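Local atomic coordinates of pectate lyase (Bacillus, PDB entry 3VMV), a protein that probably cleaves polygalacturonate, the backbone of pectin, by beta-elimination, as a secreted lyase of polysaccharide lyase family 1 with a parallel beta-helix fold. Residues I112-E117 with E138-F143; D153-M158 with N170-H175; V239-N244 with W277-N282. One frame throughout, in Å; residues are numbered along the deposited sequence.

Interaction 1 of 3, residues I112-E117 with E138-F143; sequences IHHVRE and EFYSEF
Adjacent coils of the parallel beta-helix meet where Ile112 and His113 run alongside Phe139 and Tyr140 in parallel register. Ile112 N donates to Glu138 O at 2.9 Å, Ile112 O receives a weak bond from Tyr140 N, and His114 N closes the pairing on Tyr140 O at 3.0 Å. Ile112 CB lies 4.0 Å from Phe139 CD1 on the sheet face that also meets Ile123, inside the helix. On the other face His113 and Tyr140 both tuck CG back over the main chain, flanked by N and C (chi1 65° and 53°), and this common torsion sends the two rings the same way. The rings lie in almost the same orientation but are displaced, with little overlap: His113 CB stands 3.4 Å above the centre of the Tyr140 ring, while Tyr140 OH lies over the rim of the imidazole. Stacking of like positions on successive coils is characteristic of the parallel beta-helix; past the strand ends at His114 a chain of polar bonds follows. His114 NE2 gives a nearly straight bond to Glu142 OE2 (2.8 Å), which it meets on the anti side and 35° out of the carboxylate plane. His114 ND1 pairs with His113 ND1 at 2.7 Å, and His113 NE2 bonds Glu91. Bonded at both nitrogens, the His114 ring is fixed in rotation, with Ser141 CA 3.9 Å above its centre.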
loop_
_atom_site.group_PDB
_atom_site.type_symbol
_atom_site.label_atom_id
_atom_site.label_comp_id
_atom_site.label_asym_id
_atom_site.label_seq_id
_atom_site.Cartn_x
_atom_site.Cartn_y
_atom_site.Cartn_z
ATOM N N ILE A 112 -3.715 -10.062 -4.866
ATOM C CA ILE A 112 -4.946 -9.351 -5.250
ATOM C C ILE A 112 -4.658 -8.697 -6.566
ATOM O O ILE A 112 -3.690 -7.891 -6.677
ATOM C CB ILE A 112 -5.325 -8.262 -4.212
ATOM C CG1 ILE A 112 -5.420 -8.886 -2.804
ATOM C CG2 ILE A 112 -6.677 -7.599 -4.637
ATOM C CD1 ILE A 112 -5.896 -7.900 -1.737
ATOM N N HIS A 113 -5.473 -8.982 -7.581
ATOM C CA HIS A 113 -5.071 -8.559 -8.897
ATOM C C HIS A 113 -6.233 -8.379 -9.875
ATOM O O HIS A 113 -7.320 -8.885 -9.698
ATOM C CB HIS A 113 -4.051 -9.572 -9.462
ATOM C CG HIS A 113 -4.635 -10.939 -9.687
ATOM N ND1 HIS A 113 -5.138 -11.340 -10.909
ATOM C CD2 HIS A 113 -4.799 -11.996 -8.852
ATOM C CE1 HIS A 113 -5.589 -12.581 -10.817
ATOM N NE2 HIS A 113 -5.401 -13.003 -9.577
ATOM N N HIS A 114 -5.944 -7.576 -10.893
ATOM C CA HIS A 114 -6.877 -7.279 -11.981
ATOM C C HIS A 114 -8.179 -6.740 -11.399
ATOM O O HIS A 114 -9.267 -7.113 -11.865
ATOM C CB HIS A 114 -7.117 -8.477 -12.905
ATOM C CG HIS A 114 -5.891 -8.878 -13.653
ATOM N ND1 HIS A 114 -4.969 -9.771 -13.143
ATOM C CD2 HIS A 114 -5.403 -8.463 -14.844
ATOM C CE1 HIS A 114 -3.986 -9.925 -14.020
ATOM N NE2 HIS A 114 -4.233 -9.155 -15.068
ATOM N N VAL A 115 -8.056 -5.814 -10.444
ATOM C CA VAL A 115 -9.251 -5.248 -9.815
ATOM C C VAL A 115 -9.744 -4.069 -10.648
ATOM O O VAL A 115 -9.128 -3.009 -10.668
ATOM C CB VAL A 115 -8.987 -4.832 -8.368
ATOM C CG1 VAL A 115 -10.324 -4.398 -7.663
ATOM C CG2 VAL A 115 -8.402 -6.047 -7.599
ATOM N N ARG A 116 -10.855 -4.259 -11.350
ATOM C CA ARG A 116 -11.508 -3.185 -12.100
ATOM C C ARG A 116 -12.802 -2.704 -11.408
ATOM O O ARG A 116 -13.060 -1.498 -11.318
ATOM C CB ARG A 116 -11.848 -3.637 -13.523
ATOM C CG ARG A 116 -12.743 -2.630 -14.239
ATOM C CD ARG A 116 -12.725 -2.767 -15.743
ATOM N NE ARG A 116 -13.752 -1.907 -16.337
ATOM C CZ ARG A 116 -13.662 -0.585 -16.505
ATOM N NH1 ARG A 116 -12.575 0.094 -16.169
ATOM N NH2 ARG A 116 -14.683 0.072 -17.046
ATOM N N GLU A 117 -13.615 -3.653 -10.947
ATOM C CA GLU A 117 -14.906 -3.312 -10.306
ATOM C C GLU A 117 -14.733 -2.808 -8.869
ATOM O O GLU A 117 -13.647 -2.872 -8.307
ATOM C CB GLU A 117 -15.845 -4.507 -10.375
ATOM C CG GLU A 117 -16.159 -4.908 -11.813
ATOM C CD GLU A 117 -17.103 -6.087 -11.898
ATOM O OE1 GLU A 117 -18.141 -6.062 -11.199
ATOM O OE2 GLU A 117 -16.807 -7.039 -12.658
ATOM N N GLU A 138 0.973 -9.755 -2.961
ATOM C CA GLU A 138 1.340 -9.438 -4.339
ATOM C C GLU A 138 0.151 -8.762 -4.966
ATOM O O GLU A 138 -0.965 -9.233 -4.837
ATOM C CB GLU A 138 1.748 -10.685 -5.132
ATOM C CG GLU A 138 2.992 -11.308 -4.508
ATOM C CD GLU A 138 3.604 -12.457 -5.278
ATOM O OE1 GLU A 138 3.356 -12.623 -6.499
ATOM O OE2 GLU A 138 4.396 -13.217 -4.669
ATOM N N PHE A 139 0.433 -7.675 -5.677
ATOM C CA PHE A 139 -0.599 -6.843 -6.288
ATOM C C PHE A 139 -0.212 -6.590 -7.711
ATOM O O PHE A 139 0.943 -6.206 -7.971
ATOM C CB PHE A 139 -0.705 -5.495 -5.575
ATOM C CG PHE A 139 -0.855 -5.601 -4.065
ATOM C CD1 PHE A 139 -2.008 -6.136 -3.507
ATOM C CD2 PHE A 139 0.141 -5.122 -3.226
ATOM C CE1 PHE A 139 -2.173 -6.248 -2.121
ATOM C CE2 PHE A 139 -0.016 -5.201 -1.832
ATOM C CZ PHE A 139 -1.163 -5.762 -1.272
ATOM N N TYR A 140 -1.138 -6.733 -8.659
ATOM C CA TYR A 140 -0.747 -6.531 -10.054
ATOM C C TYR A 140 -1.980 -6.358 -10.934
ATOM O O TYR A 140 -3.088 -6.699 -10.505
ATOM C CB TYR A 140 0.140 -7.684 -10.555
ATOM C CG TYR A 140 -0.386 -9.083 -10.371
ATOM C CD1 TYR A 140 -1.069 -9.741 -11.406
ATOM C CD2 TYR A 140 -0.173 -9.765 -9.176
ATOM C CE1 TYR A 140 -1.492 -11.036 -11.261
ATOM C CE2 TYR A 140 -0.625 -11.083 -9.015
ATOM C CZ TYR A 140 -1.275 -11.697 -10.072
ATOM O OH TYR A 140 -1.773 -12.988 -9.976
ATOM N N SER A 141 -1.783 -5.857 -12.146
ATOM C CA SER A 141 -2.852 -5.907 -13.159
ATOM C C SER A 141 -2.174 -6.103 -14.507
ATOM O O SER A 141 -1.609 -7.182 -14.718
ATOM C CB SER A 141 -3.822 -4.708 -13.092
ATOM O OG SER A 141 -3.228 -3.483 -13.454
ATOM N N GLU A 142 -2.188 -5.103 -15.403
ATOM C CA GLU A 142 -1.379 -5.188 -16.610
ATOM C C GLU A 142 -0.750 -3.828 -16.871
ATOM O O GLU A 142 -1.384 -2.786 -16.618
ATOM C CB GLU A 142 -2.244 -5.556 -17.829
ATOM C CG GLU A 142 -3.024 -6.844 -17.751
ATOM C CD GLU A 142 -2.164 -8.101 -17.766
ATOM O OE1 GLU A 142 -0.994 -8.056 -18.213
ATOM O OE2 GLU A 142 -2.678 -9.179 -17.360
ATOM N N PHE A 143 0.466 -3.827 -17.414
ATOM C CA PHE A 143 1.088 -2.599 -17.905
ATOM C C PHE A 143 2.002 -2.991 -19.071
ATOM O O PHE A 143 2.931 -3.776 -18.878
ATOM C CB PHE A 143 1.905 -1.906 -16.834
ATOM C CG PHE A 143 2.643 -0.716 -17.347
ATOM C CD1 PHE A 143 1.963 0.431 -17.758
ATOM C CD2 PHE A 143 4.016 -0.764 -17.477
ATOM C CE1 PHE A 143 2.604 1.496 -18.292
ATOM C CE2 PHE A 143 4.702 0.345 -17.994
ATOM C CZ PHE A 143 3.990 1.460 -18.416
HETATM O O HOH W 1 -5.565 -4.861 -9.379
#

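Interaction 2 of 3, residues D153-M158 with N170-H175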
loop_
_atom_site.group_PDB
_atom_site.type_symbol
_atom_site.label_atom_id
_atom_site.label_comp_id
_atom_site.label_asym_id
_atom_site.label_seq_id
_atom_site.Cartn_x
_atom_site.Cartn_y
_atom_site.Cartn_z
ATOM N N ASP A 153 -7.809 0.747 -11.431
ATOM C CA ASP A 153 -7.480 1.953 -10.656
ATOM C C ASP A 153 -6.195 1.730 -9.859
ATOM O O ASP A 153 -5.128 1.657 -10.461
ATOM C CB ASP A 153 -8.675 2.395 -9.790
ATOM C CG ASP A 153 -8.583 3.856 -9.325
ATOM O OD1 ASP A 153 -7.598 4.551 -9.631
ATOM O OD2 ASP A 153 -9.545 4.318 -8.647
ATOM N N GLY A 154 -6.249 1.693 -8.538
ATOM C CA GLY A 154 -4.992 1.583 -7.785
ATOM C C GLY A 154 -4.597 0.194 -7.345
ATOM O O GLY A 154 -5.369 -0.742 -7.433
ATOM N N LEU A 155 -3.379 0.058 -6.833
ATOM C CA LEU A 155 -3.046 -1.162 -6.160
ATOM C C LEU A 155 -3.243 -1.006 -4.675
ATOM O O LEU A 155 -4.082 -1.699 -4.109
ATOM C CB LEU A 155 -1.627 -1.647 -6.502
ATOM C CG LEU A 155 -1.524 -2.142 -7.961
ATOM C CD1 LEU A 155 -0.119 -2.656 -8.214
ATOM C CD2 LEU A 155 -2.565 -3.234 -8.290
ATOM N N VAL A 156 -2.511 -0.111 -4.027
ATOM C CA VAL A 156 -2.804 0.184 -2.615
ATOM C C VAL A 156 -2.943 1.670 -2.444
ATOM O O VAL A 156 -1.974 2.429 -2.683
ATOM C CB VAL A 156 -1.717 -0.312 -1.620
ATOM C CG1 VAL A 156 -2.004 0.235 -0.190
ATOM C CG2 VAL A 156 -1.661 -1.860 -1.613
ATOM N N ASP A 157 -4.166 2.127 -2.127
ATOM C CA ASP A 157 -4.451 3.553 -2.002
ATOM C C ASP A 157 -4.880 3.871 -0.595
ATOM O O ASP A 157 -5.640 3.115 0.015
ATOM C CB ASP A 157 -5.574 4.019 -2.944
ATOM C CG ASP A 157 -5.184 4.005 -4.418
ATOM O OD1 ASP A 157 -3.996 3.917 -4.761
ATOM O OD2 ASP A 157 -6.120 4.083 -5.279
ATOM N N MET A 158 -4.411 5.009 -0.085
ATOM C CA MET A 158 -4.773 5.476 1.257
ATOM C C MET A 158 -5.371 6.854 1.150
ATOM O O MET A 158 -4.824 7.724 0.444
ATOM C CB MET A 158 -3.501 5.504 2.135
ATOM C CG MET A 158 -2.869 4.087 2.196
ATOM S SD MET A 158 -1.290 4.278 2.995
ATOM C CE MET A 158 -0.592 2.668 2.525
ATOM N N ASN A 170 5.879 -6.566 0.081
ATOM C CA ASN A 170 4.920 -6.902 -0.961
ATOM C C ASN A 170 5.542 -6.799 -2.318
ATOM O O ASN A 170 6.579 -6.146 -2.488
ATOM C CB ASN A 170 3.745 -5.904 -0.941
ATOM C CG ASN A 170 3.052 -5.828 0.413
ATOM O OD1 ASN A 170 2.298 -6.733 0.775
ATOM N ND2 ASN A 170 3.242 -4.703 1.136
ATOM N N LYS A 171 4.911 -7.409 -3.310
ATOM C CA LYS A 171 5.292 -7.129 -4.709
ATOM C C LYS A 171 4.160 -6.328 -5.334
ATOM O O LYS A 171 2.993 -6.661 -5.143
ATOM C CB LYS A 171 5.472 -8.412 -5.494
ATOM C CG LYS A 171 6.613 -9.298 -4.947
ATOM C CD LYS A 171 6.821 -10.504 -5.884
ATOM C CE LYS A 171 8.038 -11.332 -5.426
ATOM N NZ LYS A 171 8.280 -12.449 -6.400
ATOM N N PHE A 172 4.522 -5.230 -6.007
ATOM C CA PHE A 172 3.585 -4.418 -6.796
ATOM C C PHE A 172 4.146 -4.475 -8.219
ATOM O O PHE A 172 5.265 -4.011 -8.465
ATOM C CB PHE A 172 3.664 -2.947 -6.356
ATOM C CG PHE A 172 3.111 -2.655 -4.988
ATOM C CD1 PHE A 172 1.821 -2.124 -4.860
ATOM C CD2 PHE A 172 3.859 -2.907 -3.830
ATOM C CE1 PHE A 172 1.277 -1.811 -3.625
ATOM C CE2 PHE A 172 3.332 -2.595 -2.587
ATOM C CZ PHE A 172 2.013 -2.062 -2.475
ATOM N N GLU A 173 3.405 -5.022 -9.181
ATOM C CA GLU A 173 3.960 -5.231 -10.494
ATOM C C GLU A 173 2.909 -5.006 -11.545
ATOM O O GLU A 173 1.719 -5.167 -11.302
ATOM C CB GLU A 173 4.458 -6.664 -10.640
ATOM C CG GLU A 173 5.475 -7.090 -9.577
ATOM C CD GLU A 173 6.199 -8.397 -9.933
ATOM O OE1 GLU A 173 6.051 -9.391 -9.186
ATOM O OE2 GLU A 173 6.942 -8.440 -10.954
ATOM N N ASN A 174 3.382 -4.661 -12.731
ATOM C CA ASN A 174 2.552 -4.689 -13.942
ATOM C C ASN A 174 1.294 -3.877 -13.785
ATOM O O ASN A 174 0.176 -4.429 -13.822
ATOM C CB ASN A 174 2.214 -6.141 -14.348
ATOM C CG ASN A 174 3.457 -7.021 -14.433
ATOM O OD1 ASN A 174 4.521 -6.571 -14.812
ATOM N ND2 ASN A 174 3.296 -8.303 -14.106
ATOM N N HIS A 175 1.468 -2.577 -13.624
ATOM C CA HIS A 175 0.314 -1.742 -13.309
ATOM C C HIS A 175 0.616 -0.303 -13.686
ATOM O O HIS A 175 1.750 0.119 -13.670
ATOM C CB HIS A 175 0.057 -1.840 -11.804
ATOM C CG HIS A 175 -1.274 -1.316 -11.385
ATOM N ND1 HIS A 175 -1.478 -0.049 -10.890
ATOM C CD2 HIS A 175 -2.482 -1.924 -11.386
ATOM C CE1 HIS A 175 -2.764 0.099 -10.608
ATOM N NE2 HIS A 175 -3.394 -1.013 -10.934
HETATM O O HOH W 2 -6.368 -2.294 -9.670
#
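Leu155 and Phe172 mark the nearest backbone approach, CA to CA 7.4 Å, and no hydrogen bond passes directly between 153-158 and 170-175, so side-chain packing makes the contact. Leu155 does most of the work. Its CG sits 3.4 Å above the centre of the His175 ring, only 5° off the ring normal, and both methyls spread over the same face, CD2 reaching His175 CD2 at 3.4 Å. Leucine and imidazole run antiparallel, each reaching past the other from its own segment. His175 can reach back this way because the chain turns a corner at Asn174, and because its CG is anti to the backbone N (chi1 -166°), which carries the imidazole out beneath the leucine. Beside it, Phe172 offers its ring edge: Leu155 CB lies 3.8 Å from Phe172 CD1, and Val156, crossing at about a right angle, brings CG2 to 3.6 Å from Phe172 CE1. Water 2 lies 2.9 Å from Gly154 O, within hydrogen-bonding distance, and has only a weak link to His175 NE2. Gly154 is constrained in turn, since a beta carbon there would clash with Asp157 OD2. Were His175 an alanine, Leu155 would probably lose the flat surface under CG, leaving its isobutyl end freer to turn and the water without this weak partner. Asp153 points its carboxylate elsewhere, in a salt bridge with Lys177. Phe172 also meets the rings of Phe139 and Phe201 on the coils before and after, an internal row of aromatics characteristic of the packed core of the pectate lyase parallel beta-helix.

Interaction 3 of 3, residues V239-N244 with W277-N282; sequences VFVENN and WNLRGN
The Phe240 ring turns its edge to the neighbouring coil: Asn278 O lies 3.4 Å from CD1 and Arg280 CB 4.0 Å from CE1, both near the ring plane. Glu242 CB of its own strand sits over one face, toward the rim, and the His217 ring lies nearly parallel to Phe240; Glu242 OE1 is held by His217 NE2. The guanidinium of Arg280 has water 3 at its edge, in plane; this water accepts from Arg280 NE at 2.9 Å and donates to Glu242 OE2 at 2.6 Å, bridging opposite charges whose own atoms do not touch. The amides of Asn244 and Asn282 lie side by side and nearly coplanar, 9° apart. Asn282 OD1 is gripped twice, by Asn244 N (2.9 Å) and Asn244 ND2 (3.1 Å), while Asn282 ND2 turns to Val241 O at 2.8 Å, arriving from above the carbonyl plane; Arg280 N supplies that oxygen's second bond at 3.1 Å. Asn244 repeats the pattern one coil earlier, bonding Asn221 and Met218 O, so the residues form the stack of asparagines at a turn known from pectate lyase beta-helices. At Gly281 a beta carbon would strike Asn243 OD1 as it is placed here, and the positive phi (74°) also suits a glycine. The parallel strands 238-242 and 276-280 follow strand 215-219 in the same face of the helix, and Val239, Val241, Trp277 and Leu279 point inward onto strands 231-234 and 265-266.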
loop_
_atom_site.group_PDB
_atom_site.type_symbol
_atom_site.label_atom_id
_atom_site.label_comp_id
_atom_site.label_asym_id
_atom_site.label_seq_id
_atom_site.Cartn_x
_atom_site.Cartn_y
_atom_site.Cartn_z
ATOM N N VAL A 239 8.941 13.015 2.549
ATOM C CA VAL A 239 9.254 11.587 2.397
ATOM C C VAL A 239 10.733 11.331 2.633
ATOM O O VAL A 239 11.581 11.969 1.985
ATOM C CB VAL A 239 8.769 11.012 1.024
ATOM C CG1 VAL A 239 9.377 11.705 -0.129
ATOM C CG2 VAL A 239 9.067 9.508 0.936
ATOM N N PHE A 240 11.041 10.494 3.630
ATOM C CA PHE A 240 12.429 10.070 3.861
ATOM C C PHE A 240 12.696 8.846 2.998
ATOM O O PHE A 240 12.076 7.790 3.228
ATOM C CB PHE A 240 12.647 9.812 5.365
ATOM C CG PHE A 240 14.066 9.374 5.724
ATOM C CD1 PHE A 240 15.150 9.892 5.034
ATOM C CD2 PHE A 240 14.287 8.526 6.805
ATOM C CE1 PHE A 240 16.449 9.541 5.394
ATOM C CE2 PHE A 240 15.584 8.153 7.154
ATOM C CZ PHE A 240 16.660 8.658 6.459
ATOM N N VAL A 241 13.556 8.999 1.994
ATOM C CA VAL A 241 13.858 7.950 0.997
ATOM C C VAL A 241 15.221 7.432 1.347
ATOM O O VAL A 241 16.214 8.083 1.077
ATOM C CB VAL A 241 13.819 8.532 -0.391
ATOM C CG1 VAL A 241 14.026 7.462 -1.470
ATOM C CG2 VAL A 241 12.493 9.305 -0.588
ATOM N N GLU A 242 15.237 6.251 1.974
ATOM C CA GLU A 242 16.465 5.753 2.633
ATOM C C GLU A 242 16.841 4.354 2.185
ATOM O O GLU A 242 16.071 3.385 2.316
ATOM C CB GLU A 242 16.175 5.748 4.153
ATOM C CG GLU A 242 17.360 5.309 5.002
ATOM C CD GLU A 242 16.993 5.164 6.484
ATOM O OE1 GLU A 242 15.810 4.866 6.757
ATOM O OE2 GLU A 242 17.928 5.280 7.321
ATOM N N ASN A 243 18.058 4.236 1.674
ATOM C CA ASN A 243 18.623 2.915 1.366
ATOM C C ASN A 243 17.722 2.059 0.486
ATOM O O ASN A 243 17.492 0.873 0.745
ATOM C CB ASN A 243 19.013 2.156 2.654
ATOM C CG ASN A 243 20.142 2.825 3.416
ATOM O OD1 ASN A 243 20.455 4.035 3.240
ATOM N ND2 ASN A 243 20.764 2.047 4.304
ATOM N N ASN A 244 17.188 2.675 -0.558
ATOM C CA ASN A 244 16.449 1.952 -1.579
ATOM C C ASN A 244 17.305 1.711 -2.796
ATOM O O ASN A 244 18.255 2.449 -3.024
ATOM C CB ASN A 244 15.202 2.736 -2.030
ATOM C CG ASN A 244 14.250 3.073 -0.895
ATOM O OD1 ASN A 244 13.403 2.262 -0.526
ATOM N ND2 ASN A 244 14.368 4.274 -0.358
ATOM N N TRP A 277 11.575 15.938 0.220
ATOM C CA TRP A 277 12.170 14.577 0.267
ATOM C C TRP A 277 13.518 14.678 0.953
ATOM O O TRP A 277 14.286 15.651 0.747
ATOM C CB TRP A 277 12.326 13.957 -1.136
ATOM C CG TRP A 277 12.773 14.972 -2.202
ATOM C CD1 TRP A 277 14.059 15.335 -2.538
ATOM C CD2 TRP A 277 11.905 15.734 -3.052
ATOM N NE1 TRP A 277 14.037 16.272 -3.549
ATOM C CE2 TRP A 277 12.727 16.560 -3.863
ATOM C CE3 TRP A 277 10.511 15.826 -3.172
ATOM C CZ2 TRP A 277 12.200 17.452 -4.810
ATOM C CZ3 TRP A 277 9.974 16.715 -4.113
ATOM C CH2 TRP A 277 10.815 17.518 -4.916
ATOM N N ASN A 278 13.813 13.691 1.775
ATOM C CA ASN A 278 15.120 13.595 2.411
ATOM C C ASN A 278 15.746 12.322 1.834
ATOM O O ASN A 278 15.155 11.245 1.963
ATOM C CB ASN A 278 14.902 13.506 3.916
ATOM C CG ASN A 278 16.198 13.397 4.674
ATOM O OD1 ASN A 278 17.284 13.519 4.087
ATOM N ND2 ASN A 278 16.106 13.184 5.984
ATOM N N LEU A 279 16.900 12.437 1.186
ATOM C CA LEU A 279 17.490 11.312 0.471
ATOM C C LEU A 279 18.747 10.881 1.200
ATOM O O LEU A 279 19.643 11.693 1.445
ATOM C CB LEU A 279 17.857 11.753 -0.954
ATOM C CG LEU A 279 16.727 12.490 -1.704
ATOM C CD1 LEU A 279 17.146 12.908 -3.129
ATOM C CD2 LEU A 279 15.460 11.687 -1.769
ATOM N N ARG A 280 18.845 9.592 1.496
ATOM C CA ARG A 280 20.076 9.066 2.069
ATOM C C ARG A 280 20.317 7.628 1.639
ATOM O O ARG A 280 19.401 6.771 1.728
ATOM C CB ARG A 280 19.941 9.135 3.578
ATOM C CG ARG A 280 21.058 8.555 4.368
ATOM C CD ARG A 280 20.763 8.850 5.849
ATOM N NE ARG A 280 21.679 8.184 6.780
ATOM C CZ ARG A 280 22.880 8.650 7.118
ATOM N NH1 ARG A 280 23.335 9.779 6.585
ATOM N NH2 ARG A 280 23.640 7.975 7.975
ATOM N N GLY A 281 21.518 7.324 1.159
ATOM C CA GLY A 281 21.878 5.918 0.988
ATOM C C GLY A 281 21.249 5.163 -0.153
ATOM O O GLY A 281 21.429 3.949 -0.240
ATOM N N ASN A 282 20.571 5.876 -1.056
ATOM C CA ASN A 282 19.962 5.187 -2.189
ATOM C C ASN A 282 20.985 4.816 -3.269
ATOM O O ASN A 282 22.025 5.454 -3.392
ATOM C CB ASN A 282 18.862 6.054 -2.783
ATOM C CG ASN A 282 17.763 6.352 -1.768
ATOM O OD1 ASN A 282 17.014 5.462 -1.397
ATOM N ND2 ASN A 282 17.679 7.607 -1.307
HETATM O O HOH W 3 20.511 5.558 7.221
#

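From the N terminus the three contacts come in series, none nested in or crossing another. Interaction 1 closes a turn of 20 intervening residues, joining strand 111-113 to its counterpart one coil on, 138-140. Interaction 2 opens next and spans 11 residues, bringing 153-158 against 170-175 across the helix interior rather than edge to edge. These two touch: strand 165-175 pairs with 138-140, with a probable hydrogen bond from Phe139 N to Lys171 O at 2.8 Å. Interaction 3 closes the longest loop, 32 residues, between strands 238-242 and 276-280; its centre lies about 28 Å from that of interaction 1, on the opposite side of the chain's centre.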